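Local coordinates for VWFA domain-containing protein (Bacteroides thetaiotaomicron, PDB 3IBS), which is of unknown function but contains a magnesium-binding von Willebrand factor type A domain, the part described here of a longer, membrane-associated protein, at residues G11-I16 with V111-I116; Q90-G95 with V117-E122; V147-G152 with Y192-N197. All blocks are in the same frame, centred on the assembly; numbering follows the deposited sequence.

Interaction 1: residues G11-I16 with V111-I116; sequences GVEVII and VGRAII
E13 and R113 sit opposite each other on two neighbouring parallel strands, 13-19 and 113-119, and show how a charged pair can be laid along the flank of a β-ladder. The R113 side chain leaves with CG anti to its carbonyl carbon (chi1 -59°) and runs extended to NE, alongside E13 and pointing the same way. Its CB lies near the backbone oxygen of E13, and its CG is 4.2 Å from E13 CB. CD then draws near the carboxylate, and R113 NE reaches E13 OE1 at 3.0 Å in a salt bridge. R113 NE meets E13 OE1 from above the carboxylate plane, and the two flat groups stand 84° apart. R113 NH2 adds a weak bond to the same E13 OE1 at 3.4 Å. V111 CB covers part of one guanidinium face, while the V111 side chain crosses that of E13 at roughly a right angle, V111 CG1 lying 4.0 Å from E13 CG. Both polar ends have further partners: T106 bonds to E13 OE2 and R113 NH2, and NH2 also reaches Q108 O.

The backbones zip together through E13 N to G112 O, A114 N to E13 O, I15 N to A114 O and I116 N to I15 O, all nearly straight. A water bridges G11 O and G112 N at the strands' entrance. On the face carrying V14 and I116, V14 CG1 touches I116 CD1 at 3.6 Å.

These are inner strands of the sheet, flanked by 52-58 and 140-147. Helix 200-214 covers V12, A114 and I116, whereas helix 94-102 packs on I15 and I115.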
ATOM      1  N   GLY A  11      14.636  42.339  -0.148  1.00 23.45           N
ATOM      2  CA  GLY A  11      14.927  40.902  -0.066  1.00 21.45           C
ATOM      3  C   GLY A  11      14.468  40.260   1.236  1.00 20.01           C
ATOM      4  O   GLY A  11      14.492  40.895   2.288  1.00 20.04           O
ATOM      5  N   VAL A  12      14.043  39.000   1.170  1.00 18.16           N
ATOM      6  CA  VAL A  12      13.690  38.262   2.379  1.00 16.71           C
ATOM      7  C   VAL A  12      14.611  37.062   2.576  1.00 15.78           C
ATOM      8  O   VAL A  12      15.403  36.736   1.691  1.00 15.07           O
ATOM      9  CB  VAL A  12      12.194  37.829   2.410  1.00 16.61           C
ATOM     10  CG1 VAL A  12      11.311  39.056   2.348  1.00 17.07           C
ATOM     11  CG2 VAL A  12      11.857  36.874   1.277  1.00 16.05           C
ATOM     12  N   GLU A  13      14.514  36.454   3.755  1.00 13.95           N
ATOM     13  CA  GLU A  13      15.246  35.261   4.096  1.00 12.62           C
ATOM     14  C   GLU A  13      14.239  34.147   4.388  1.00 12.93           C
ATOM     15  O   GLU A  13      13.317  34.314   5.213  1.00 12.22           O
ATOM     16  CB  GLU A  13      16.162  35.523   5.285  1.00 13.22           C
ATOM     17  CG  GLU A  13      17.231  36.608   4.994  1.00 12.03           C
ATOM     18  CD  GLU A  13      18.179  36.912   6.160  1.00 16.08           C
ATOM     19  OE1 GLU A  13      18.078  36.309   7.256  1.00 15.32           O
ATOM     20  OE2 GLU A  13      19.049  37.797   5.961  1.00 18.93           O
ATOM     21  N   VAL A  14      14.405  33.025   3.690  1.00 11.46           N
ATOM     22  CA  VAL A  14      13.466  31.909   3.785  1.00 11.47           C
ATOM     23  C   VAL A  14      14.244  30.637   4.153  1.00 11.22           C
ATOM     24  O   VAL A  14      15.191  30.247   3.448  1.00 11.00           O
ATOM     25  CB  VAL A  14      12.698  31.700   2.441  1.00 11.06           C
ATOM     26  CG1 VAL A  14      11.826  30.433   2.500  1.00 13.34           C
ATOM     27  CG2 VAL A  14      11.833  32.905   2.108  1.00 11.63           C
ATOM     28  N   ILE A  15      13.878  30.018   5.271  1.00 10.52           N
ATOM     29  CA  ILE A  15      14.469  28.739   5.619  1.00 10.59           C
ATOM     30  C   ILE A  15      13.429  27.634   5.568  1.00 11.45           C
ATOM     31  O   ILE A  15      12.377  27.720   6.201  1.00 10.98           O
ATOM     32  CB  ILE A  15      15.199  28.789   6.983  1.00 10.89           C
ATOM     33  CG1 ILE A  15      16.424  29.721   6.858  1.00 11.57           C
ATOM     34  CG2 ILE A  15      15.665  27.392   7.383  1.00  7.57           C
ATOM     35  CD1 ILE A  15      17.101  30.041   8.187  1.00 15.95           C
ATOM     36  N   ILE A  16      13.711  26.595   4.787  1.00 12.16           N
ATOM     37  CA  ILE A  16      12.774  25.481   4.682  1.00 11.83           C
ATOM     38  C   ILE A  16      13.188  24.378   5.645  1.00 12.27           C
ATOM     39  O   ILE A  16      14.355  24.006   5.693  1.00 12.51           O
ATOM     40  CB  ILE A  16      12.742  24.930   3.251  1.00 12.93           C
ATOM     41  CG1 ILE A  16      12.171  26.022   2.334  1.00 14.85           C
ATOM     42  CG2 ILE A  16      11.857  23.623   3.183  1.00 10.17           C
ATOM     43  CD1 ILE A  16      12.924  26.175   1.107  1.00 19.66           C
ATOM     44  N   VAL A 111      14.531  42.887   8.118  1.00 23.61           N
ATOM     45  CA  VAL A 111      14.411  41.942   7.010  1.00 21.34           C
ATOM     46  C   VAL A 111      13.259  40.967   7.265  1.00 19.75           C
ATOM     47  O   VAL A 111      13.160  40.398   8.345  1.00 19.23           O
ATOM     48  CB  VAL A 111      15.750  41.176   6.795  1.00 21.61           C
ATOM     49  CG1 VAL A 111      15.667  40.243   5.598  1.00 20.75           C
ATOM     50  CG2 VAL A 111      16.908  42.169   6.600  1.00 20.89           C
ATOM     51  N   GLY A 112      12.388  40.792   6.275  1.00 18.56           N
ATOM     52  CA  GLY A 112      11.315  39.794   6.350  1.00 17.07           C
ATOM     53  C   GLY A 112      11.919  38.401   6.389  1.00 16.11           C
ATOM     54  O   GLY A 112      12.843  38.096   5.633  1.00 15.66           O
ATOM     55  N   ARG A 113      11.430  37.566   7.296  1.00 15.09           N
ATOM     56  CA  ARG A 113      11.977  36.232   7.462  1.00 15.25           C
ATOM     57  C   ARG A 113      10.869  35.216   7.648  1.00 15.06           C
ATOM     58  O   ARG A 113       9.923  35.443   8.422  1.00 14.87           O
ATOM     59  CB  ARG A 113      12.929  36.174   8.661  1.00 15.31           C
ATOM     60  CG  ARG A 113      14.110  37.140   8.570  1.00 15.90           C
ATOM     61  CD  ARG A 113      15.046  36.983   9.734  1.00 15.70           C
ATOM     62  NE  ARG A 113      16.349  37.520   9.381  1.00 17.93           N
ATOM     63  CZ  ARG A 113      16.741  38.777   9.586  1.00 19.00           C
ATOM     64  NH1 ARG A 113      15.926  39.660  10.154  1.00 19.77           N
ATOM     65  NH2 ARG A 113      17.953  39.147   9.211  1.00 17.65           N
ATOM     66  N   ALA A 114      10.991  34.098   6.939  1.00 14.02           N
ATOM     67  CA  ALA A 114      10.010  33.019   7.035  1.00 13.85           C
ATOM     68  C   ALA A 114      10.679  31.666   7.243  1.00 13.68           C
ATOM     69  O   ALA A 114      11.777  31.408   6.710  1.00 12.77           O
ATOM     70  CB  ALA A 114       9.140  32.981   5.783  1.00 13.83           C
ATOM     71  N   ILE A 115      10.025  30.820   8.043  1.00 13.19           N
ATOM     72  CA  ILE A 115      10.389  29.414   8.170  1.00 13.04           C
ATOM     73  C   ILE A 115       9.244  28.635   7.557  1.00 14.01           C
ATOM     74  O   ILE A 115       8.089  28.897   7.898  1.00 14.29           O
ATOM     75  CB  ILE A 115      10.577  28.981   9.657  1.00 13.11           C
ATOM     76  CG1 ILE A 115      11.724  29.769  10.297  1.00 10.45           C
ATOM     77  CG2 ILE A 115      10.792  27.452   9.742  1.00  9.45           C
ATOM     78  CD1 ILE A 115      11.842  29.574  11.833  1.00 11.42           C
ATOM     79  N   ILE A 116       9.553  27.722   6.637  1.00 13.64           N
ATOM     80  CA  ILE A 116       8.516  26.934   5.959  1.00 13.59           C
ATOM     81  C   ILE A 116       8.741  25.482   6.289  1.00 13.18           C
ATOM     82  O   ILE A 116       9.714  24.892   5.812  1.00 13.25           O
ATOM     83  CB  ILE A 116       8.535  27.137   4.439  1.00 14.42           C
ATOM     84  CG1 ILE A 116       8.270  28.608   4.113  1.00 15.38           C
ATOM     85  CG2 ILE A 116       7.477  26.248   3.750  1.00 13.94           C
ATOM     86  CD1 ILE A 116       8.543  28.897   2.706  1.00 19.36           C
TER
HETATM   87  O   HOH W   1      12.967  42.190   3.755  1.00 16.72           O

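Interaction 2: residues Q90-G95 with V117-E122; sequences QGTAIG and VITDGE
T92 joins the loop before helix 94-102 to the turn that follows strand 113-119 through one short hydrogen bond. T92 OG1 gives its proton to E122 O at 2.6 Å, approaching nearly along the C=O axis. With the hydroxyl held beside the backbone N (chi1 -49°), the methyl CG2 is turned anti to that N and comes within 4.2 Å of T119 OG1. With a valine here, the E122 carbonyl would probably be left without its hydroxyl partner, and the turn would be less firmly tied to this loop.

Two further polar bonds shape the turn itself. T119 OG1 accepts from G121 N at 2.9 Å, an ST turn, and the same oxygen also bonds to D19. D120 OD1 accepts from E122 N at 3.1 Å, an Asx turn, with the donor on the anti side of the carboxylate. The other carboxylate oxygen of D120 is shared between R33, in a salt bridge, and S23, so both of its oxygens are engaged. The E122 carboxylate is held by T174 and the backbone N of R175.

Apolar contacts come from I94, in the first turn of the helix. Its branch CG2 meets V117 CG1 at 3.9 Å, the two side chains crossing at about a right angle. The longer branch runs toward T119 tip to tip, I94 CD1 lying 4.1 Å from T119 CG2, and I94 CD1 also touches G121 CA.

S21 and S23 bind magnesium; D120 is a magnesium-binding residue of this protein, though not a ligand of the ion in this model. The T92 side chain lies about 4 Å from the ion at nearest atoms. D19, S21 and S23, spaced as Asp-x-Ser-x-Ser, together with T92 and D120, probably form the metal-ion-dependent adhesion site (MIDAS) characteristic of von Willebrand A domains.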
ATOM      1  N   GLN A  90      14.878   8.142  14.138  1.00 19.98           N
ATOM      2  CA  GLN A  90      13.528   8.448  13.673  1.00 20.02           C
ATOM      3  C   GLN A  90      12.762   9.326  14.672  1.00 19.57           C
ATOM      4  O   GLN A  90      13.151   9.448  15.828  1.00 19.80           O
ATOM      5  CB  GLN A  90      12.776   7.178  13.215  1.00 20.45           C
ATOM      6  CG  GLN A  90      13.372   6.580  11.887  1.00 21.47           C
ATOM      7  CD  GLN A  90      13.449   7.635  10.744  1.00 22.58           C
ATOM      8  OE1 GLN A  90      12.411   8.065  10.220  1.00 21.67           O
ATOM      9  NE2 GLN A  90      14.676   8.034  10.359  1.00 18.94           N
ATOM     10  N   GLY A  91      11.714   9.984  14.194  1.00 19.25           N
ATOM     11  CA  GLY A  91      10.925  10.911  15.014  1.00 17.84           C
ATOM     12  C   GLY A  91      10.449  12.047  14.134  1.00 17.38           C
ATOM     13  O   GLY A  91      10.674  12.042  12.911  1.00 17.36           O
ATOM     14  N   THR A  92       9.782  13.022  14.742  1.00 16.28           N
ATOM     15  CA  THR A  92       9.216  14.146  14.011  1.00 16.16           C
ATOM     16  C   THR A  92       9.548  15.415  14.791  1.00 16.19           C
ATOM     17  O   THR A  92       8.657  16.053  15.362  1.00 16.02           O
ATOM     18  CB  THR A  92       7.680  14.003  13.843  1.00 16.40           C
ATOM     19  OG1 THR A  92       7.365  12.694  13.361  1.00 15.60           O
ATOM     20  CG2 THR A  92       7.122  15.054  12.836  1.00 14.19           C
ATOM     21  N   ALA A  93      10.829  15.775  14.793  1.00 15.12           N
ATOM     22  CA  ALA A  93      11.331  16.857  15.654  1.00 15.37           C
ATOM     23  C   ALA A  93      11.169  18.244  15.037  1.00 15.51           C
ATOM     24  O   ALA A  93      12.155  18.929  14.736  1.00 14.89           O
ATOM     25  CB  ALA A  93      12.798  16.589  16.055  1.00 15.16           C
ATOM     26  N   ILE A  94       9.908  18.643  14.837  1.00 15.55           N
ATOM     27  CA  ILE A  94       9.569  19.927  14.221  1.00 14.97           C
ATOM     28  C   ILE A  94      10.070  21.124  15.064  1.00 15.31           C
ATOM     29  O   ILE A  94      10.565  22.105  14.507  1.00 16.00           O
ATOM     30  CB  ILE A  94       8.034  20.070  13.925  1.00 14.41           C
ATOM     31  CG1 ILE A  94       7.550  19.001  12.929  1.00 13.58           C
ATOM     32  CG2 ILE A  94       7.719  21.479  13.354  1.00 12.62           C
ATOM     33  CD1 ILE A  94       5.997  18.837  12.914  1.00 14.34           C
ATOM     34  N   GLY A  95       9.921  21.040  16.386  1.00 15.30           N
ATOM     35  CA  GLY A  95      10.409  22.082  17.304  1.00 15.48           C
ATOM     36  C   GLY A  95      11.904  22.335  17.201  1.00 15.49           C
ATOM     37  O   GLY A  95      12.331  23.486  17.050  1.00 15.80           O
ATOM     38  N   VAL A 117       7.872  24.940   7.156  1.00 11.88           N
ATOM     39  CA  VAL A 117       7.948  23.560   7.593  1.00 11.44           C
ATOM     40  C   VAL A 117       7.134  22.739   6.607  1.00 11.47           C
ATOM     41  O   VAL A 117       5.972  23.064   6.322  1.00 10.59           O
ATOM     42  CB  VAL A 117       7.352  23.373   9.037  1.00 11.91           C
ATOM     43  CG1 VAL A 117       7.510  21.925   9.525  1.00 10.11           C
ATOM     44  CG2 VAL A 117       8.020  24.333  10.019  1.00 11.76           C
ATOM     45  N   ILE A 118       7.758  21.709   6.050  1.00 11.41           N
ATOM     46  CA  ILE A 118       7.067  20.800   5.136  1.00 11.42           C
ATOM     47  C   ILE A 118       7.057  19.384   5.717  1.00 11.84           C
ATOM     48  O   ILE A 118       8.113  18.756   5.866  1.00 12.56           O
ATOM     49  CB  ILE A 118       7.730  20.786   3.758  1.00 11.38           C
ATOM     50  CG1 ILE A 118       7.825  22.231   3.224  1.00 13.21           C
ATOM     51  CG2 ILE A 118       6.950  19.885   2.811  1.00  8.35           C
ATOM     52  CD1 ILE A 118       8.626  22.401   1.837  1.00 10.66           C
ATOM     53  N   THR A 119       5.878  18.880   6.061  1.00 12.09           N
ATOM     54  CA  THR A 119       5.811  17.667   6.897  1.00 11.94           C
ATOM     55  C   THR A 119       4.429  17.004   6.795  1.00 12.19           C
ATOM     56  O   THR A 119       3.479  17.624   6.348  1.00 11.35           O
ATOM     57  CB  THR A 119       6.133  18.022   8.394  1.00 11.74           C
ATOM     58  OG1 THR A 119       6.162  16.839   9.213  1.00 12.22           O
ATOM     59  CG2 THR A 119       5.099  19.033   8.955  1.00 11.31           C
ATOM     60  N   ASP A 120       4.320  15.744   7.220  1.00 12.23           N
ATOM     61  CA  ASP A 120       2.990  15.169   7.452  1.00 13.22           C
ATOM     62  C   ASP A 120       2.518  15.441   8.900  1.00 13.58           C
ATOM     63  O   ASP A 120       1.393  15.060   9.272  1.00 13.91           O
ATOM     64  CB  ASP A 120       2.962  13.676   7.090  1.00 12.78           C
ATOM     65  CG  ASP A 120       4.052  12.895   7.797  1.00 14.53           C
ATOM     66  OD1 ASP A 120       4.380  13.259   8.954  1.00 14.07           O
ATOM     67  OD2 ASP A 120       4.602  11.947   7.193  1.00 13.73           O
ATOM     68  N   GLY A 121       3.365  16.110   9.706  1.00 14.04           N
ATOM     69  CA  GLY A 121       2.994  16.524  11.083  1.00 14.18           C
ATOM     70  C   GLY A 121       2.617  15.366  12.014  1.00 15.42           C
ATOM     71  O   GLY A 121       1.945  15.552  13.062  1.00 15.15           O
ATOM     72  N   GLU A 122       3.101  14.175  11.667  1.00 14.76           N
ATOM     73  CA  GLU A 122       2.674  12.956  12.320  1.00 15.32           C
ATOM     74  C   GLU A 122       3.504  12.576  13.542  1.00 15.21           C
ATOM     75  O   GLU A 122       4.737  12.542  13.477  1.00 15.94           O
ATOM     76  CB  GLU A 122       2.680  11.797  11.321  1.00 14.22           C
ATOM     77  CG  GLU A 122       2.227  10.498  11.935  1.00 14.75           C
ATOM     78  CD  GLU A 122       2.104   9.382  10.917  1.00 15.39           C
ATOM     79  OE1 GLU A 122       3.079   9.119  10.169  1.00 14.61           O
ATOM     80  OE2 GLU A 122       1.039   8.765  10.887  1.00 15.11           O
TER

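Interaction 3: residues V147-G152 with Y192-N197; sequences VGMPEG and YVRVDN
R194 reaches the G148 carbonyl because its CG is turned anti to the backbone N (chi1 -169°) and the chain stays extended as far as NE. The guanidinium therefore arrives alongside the loop that leaves strand 140-147. G148 O receives two bonds from it, from R194 NH2 at 3.3 Å and R194 NE at 3.4 Å. Both are weak and strongly bent, near 125° at the hydrogen, so this is a loose two-pronged grip.

Around that grip the arginine is packed rather than bonded. M149 CA, of a selenomethionine given here in one of two modelled conformers, lies at the guanidinium edge in its plane. P150, whose side chain comes to meet that of R194 from the opposite direction, puts CD 3.7 Å from R194 NH2. The E151 carboxylate, of opposite charge to R194, is near its guanidinium but not in contact with it. A type I turn from M149 to G152 folds the loop back, closed by G152 N to M149 O at 3.1 Å. E151 and G152 offer their carbonyls to R165 of the second subunit.

Further in, V147 and V195 lie side by side, pointing the same way, although V147 has two modelled conformers and the closeness of the pair is doubtful. V195 also packs on L40 of helix 33-46.

Strand 191-195 is the outermost parallel strand here, and the contact falls at the carboxyl ends of the strands, where α/β folds of the von Willebrand A type gather their loops around the metal site.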
ATOM      1  N   VAL A 147       1.793  17.626   3.912  0.50 11.05           N
ATOM      2  CA  VAL A 147       1.823  16.696   2.797  0.50 11.12           C
ATOM      3  C   VAL A 147       1.198  15.380   3.218  0.50 11.48           C
ATOM      4  O   VAL A 147       1.441  14.894   4.322  0.50 11.47           O
ATOM      5  CB  VAL A 147       3.275  16.429   2.316  0.50 11.17           C
ATOM      6  CG1 VAL A 147       3.306  16.166   0.815  0.50  8.84           C
ATOM      7  CG2 VAL A 147       4.159  17.585   2.661  0.50 10.93           C
ATOM      8  N   GLY A 148       0.398  14.801   2.328  1.00 12.24           N
ATOM      9  CA  GLY A 148      -0.134  13.466   2.527  1.00 12.46           C
ATOM     10  C   GLY A 148      -1.634  13.478   2.729  1.00 13.17           C
ATOM     11  O   GLY A 148      -2.243  14.541   2.767  1.00 13.58           O
HETATM   12  N   MSE A 149      -2.242  12.298   2.823  0.50 13.44           N
HETATM   13  CA  MSE A 149      -3.681  12.215   3.025  0.50 13.82           C
HETATM   14  C   MSE A 149      -3.955  11.964   4.512  0.50 13.02           C
HETATM   15  O   MSE A 149      -3.337  11.085   5.116  0.50 12.21           O
HETATM   16  CB  MSE A 149      -4.302  11.094   2.172  0.50 14.48           C
HETATM   17  CG  MSE A 149      -4.218  11.243   0.640  0.50 16.52           C
HETATM   18 SE   MSE A 149      -4.796   9.548  -0.204  0.40 22.01          SE
HETATM   19  CE  MSE A 149      -4.363   9.900  -2.086  0.50 21.23           C
ATOM     20  N   PRO A 150      -4.871  12.742   5.093  1.00 12.68           N
ATOM     21  CA  PRO A 150      -5.357  12.514   6.471  1.00 12.72           C
ATOM     22  C   PRO A 150      -5.889  11.078   6.680  1.00 13.27           C
ATOM     23  O   PRO A 150      -5.777  10.535   7.782  1.00 13.15           O
ATOM     24  CB  PRO A 150      -6.523  13.515   6.609  1.00 13.29           C
ATOM     25  CG  PRO A 150      -6.248  14.567   5.575  1.00 14.15           C
ATOM     26  CD  PRO A 150      -5.559  13.879   4.445  1.00 12.37           C
ATOM     27  N   GLU A 151      -6.445  10.486   5.613  1.00 13.24           N
ATOM     28  CA  GLU A 151      -7.039   9.150   5.628  1.00 14.34           C
ATOM     29  C   GLU A 151      -5.996   8.008   5.658  1.00 14.19           C
ATOM     30  O   GLU A 151      -6.364   6.858   5.883  1.00 15.23           O
ATOM     31  CB  GLU A 151      -8.009   8.956   4.429  1.00 14.73           C
ATOM     32  CG  GLU A 151      -9.076  10.082   4.197  1.00 18.14           C
ATOM     33  CD  GLU A 151      -8.542  11.352   3.474  1.00 22.79           C
ATOM     34  OE1 GLU A 151      -7.374  11.397   3.036  1.00 23.96           O
ATOM     35  OE2 GLU A 151      -9.308  12.334   3.345  1.00 25.90           O
ATOM     36  N   GLY A 152      -4.712   8.310   5.426  1.00 13.31           N
ATOM     37  CA  GLY A 152      -3.647   7.333   5.664  1.00 12.99           C
ATOM     38  C   GLY A 152      -3.099   6.623   4.423  1.00 13.06           C
ATOM     39  O   GLY A 152      -3.827   6.362   3.454  1.00 13.42           O
ATOM     40  N   TYR A 192      -1.128  27.854   6.744  1.00 17.08           N
ATOM     41  CA  TYR A 192      -1.153  26.416   6.557  1.00 16.43           C
ATOM     42  C   TYR A 192      -1.767  26.136   5.184  1.00 16.55           C
ATOM     43  O   TYR A 192      -2.797  26.712   4.817  1.00 15.39           O
ATOM     44  CB  TYR A 192      -1.967  25.676   7.644  1.00 15.65           C
ATOM     45  CG  TYR A 192      -2.220  24.245   7.227  1.00 15.88           C
ATOM     46  CD1 TYR A 192      -1.184  23.315   7.254  1.00 14.67           C
ATOM     47  CD2 TYR A 192      -3.467  23.842   6.715  1.00 15.65           C
ATOM     48  CE1 TYR A 192      -1.368  22.012   6.814  1.00 15.51           C
ATOM     49  CE2 TYR A 192      -3.669  22.516   6.272  1.00 15.50           C
ATOM     50  CZ  TYR A 192      -2.599  21.614   6.334  1.00 14.86           C
ATOM     51  OH  TYR A 192      -2.735  20.304   5.923  1.00 14.49           O
ATOM     52  N   VAL A 193      -1.137  25.246   4.428  1.00 16.12           N
ATOM     53  CA  VAL A 193      -1.736  24.776   3.193  1.00 16.31           C
ATOM     54  C   VAL A 193      -1.447  23.293   3.037  1.00 16.61           C
ATOM     55  O   VAL A 193      -0.348  22.807   3.404  1.00 16.50           O
ATOM     56  CB  VAL A 193      -1.328  25.633   1.948  1.00 17.47           C
ATOM     57  CG1 VAL A 193       0.188  25.671   1.749  1.00 16.98           C
ATOM     58  CG2 VAL A 193      -2.070  25.158   0.650  1.00 17.71           C
ATOM     59  N   ARG A 194      -2.450  22.568   2.554  1.00 15.43           N
ATOM     60  CA  ARG A 194      -2.277  21.168   2.264  1.00 16.13           C
ATOM     61  C   ARG A 194      -1.676  21.006   0.877  1.00 16.18           C
ATOM     62  O   ARG A 194      -2.101  21.638  -0.095  1.00 15.37           O
ATOM     63  CB  ARG A 194      -3.602  20.405   2.354  1.00 16.11           C
ATOM     64  CG  ARG A 194      -3.432  18.877   2.309  1.00 17.79           C
ATOM     65  CD  ARG A 194      -4.779  18.206   2.232  1.00 22.62           C
ATOM     66  NE  ARG A 194      -4.695  16.754   2.061  1.00 26.96           N
ATOM     67  CZ  ARG A 194      -5.037  16.096   0.949  1.00 29.23           C
ATOM     68  NH1 ARG A 194      -5.454  16.760  -0.131  1.00 30.65           N
ATOM     69  NH2 ARG A 194      -4.943  14.770   0.902  1.00 27.27           N
ATOM     70  N   VAL A 195      -0.682  20.143   0.790  1.00 16.60           N
ATOM     71  CA  VAL A 195      -0.069  19.868  -0.479  1.00 17.80           C
ATOM     72  C   VAL A 195      -0.886  18.712  -1.096  1.00 19.47           C
ATOM     73  O   VAL A 195      -1.130  17.709  -0.438  1.00 20.16           O
ATOM     74  CB  VAL A 195       1.421  19.506  -0.314  1.00 17.62           C
ATOM     75  CG1 VAL A 195       2.038  19.071  -1.641  1.00 17.87           C
ATOM     76  CG2 VAL A 195       2.209  20.689   0.278  1.00 15.87           C
ATOM     77  N   ASP A 196      -1.363  18.899  -2.318  1.00 20.75           N
ATOM     78  CA  ASP A 196      -1.929  17.796  -3.112  1.00 22.37           C
ATOM     79  C   ASP A 196      -1.182  17.700  -4.461  1.00 22.77           C
ATOM     80  O   ASP A 196      -0.061  18.188  -4.576  1.00 22.71           O
ATOM     81  CB  ASP A 196      -3.441  17.973  -3.293  1.00 22.62           C
ATOM     82  CG  ASP A 196      -3.805  19.282  -3.980  1.00 24.46           C
ATOM     83  OD1 ASP A 196      -2.958  19.851  -4.714  1.00 24.88           O
ATOM     84  OD2 ASP A 196      -4.951  19.744  -3.785  1.00 26.79           O
ATOM     85  N   ASN A 197      -1.790  17.090  -5.476  1.00 23.92           N
ATOM     86  CA  ASN A 197      -1.084  16.870  -6.744  1.00 24.71           C
ATOM     87  C   ASN A 197      -0.948  18.094  -7.659  1.00 25.33           C
ATOM     88  O   ASN A 197      -0.123  18.105  -8.572  1.00 25.79           O
ATOM     89  CB  ASN A 197      -1.660  15.663  -7.487  1.00 24.88           C
ATOM     90  CG  ASN A 197      -1.348  14.352  -6.782  1.00 25.12           C
ATOM     91  OD1 ASN A 197      -0.199  14.090  -6.408  1.00 22.93           O
ATOM     92  ND2 ASN A 197      -2.374  13.525  -6.584  1.00 24.26           N
TER

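All three interactions share one mixed sheet of the von Willebrand A domain. Interactions 1 and 2 both use strand 113-119; their centres are about 19 Å apart, and they touch where I16 packs on I118. Along the chain their segments alternate, whereas interaction 3 follows both in series. Interactions 2 and 3, with centres about 14 Å apart, meet at neighbouring strands, where T119 O probably accepts from V147 N. Interactions 1 and 3, centres about 23 Å apart, fall on opposite sides of the chain's centre and do not touch. The series thus runs from the start of inner strands 13-19 and 113-119 to the carboxyl ends of strands 113-119, 140-147 and 191-195, where interaction 2 borders the magnesium site.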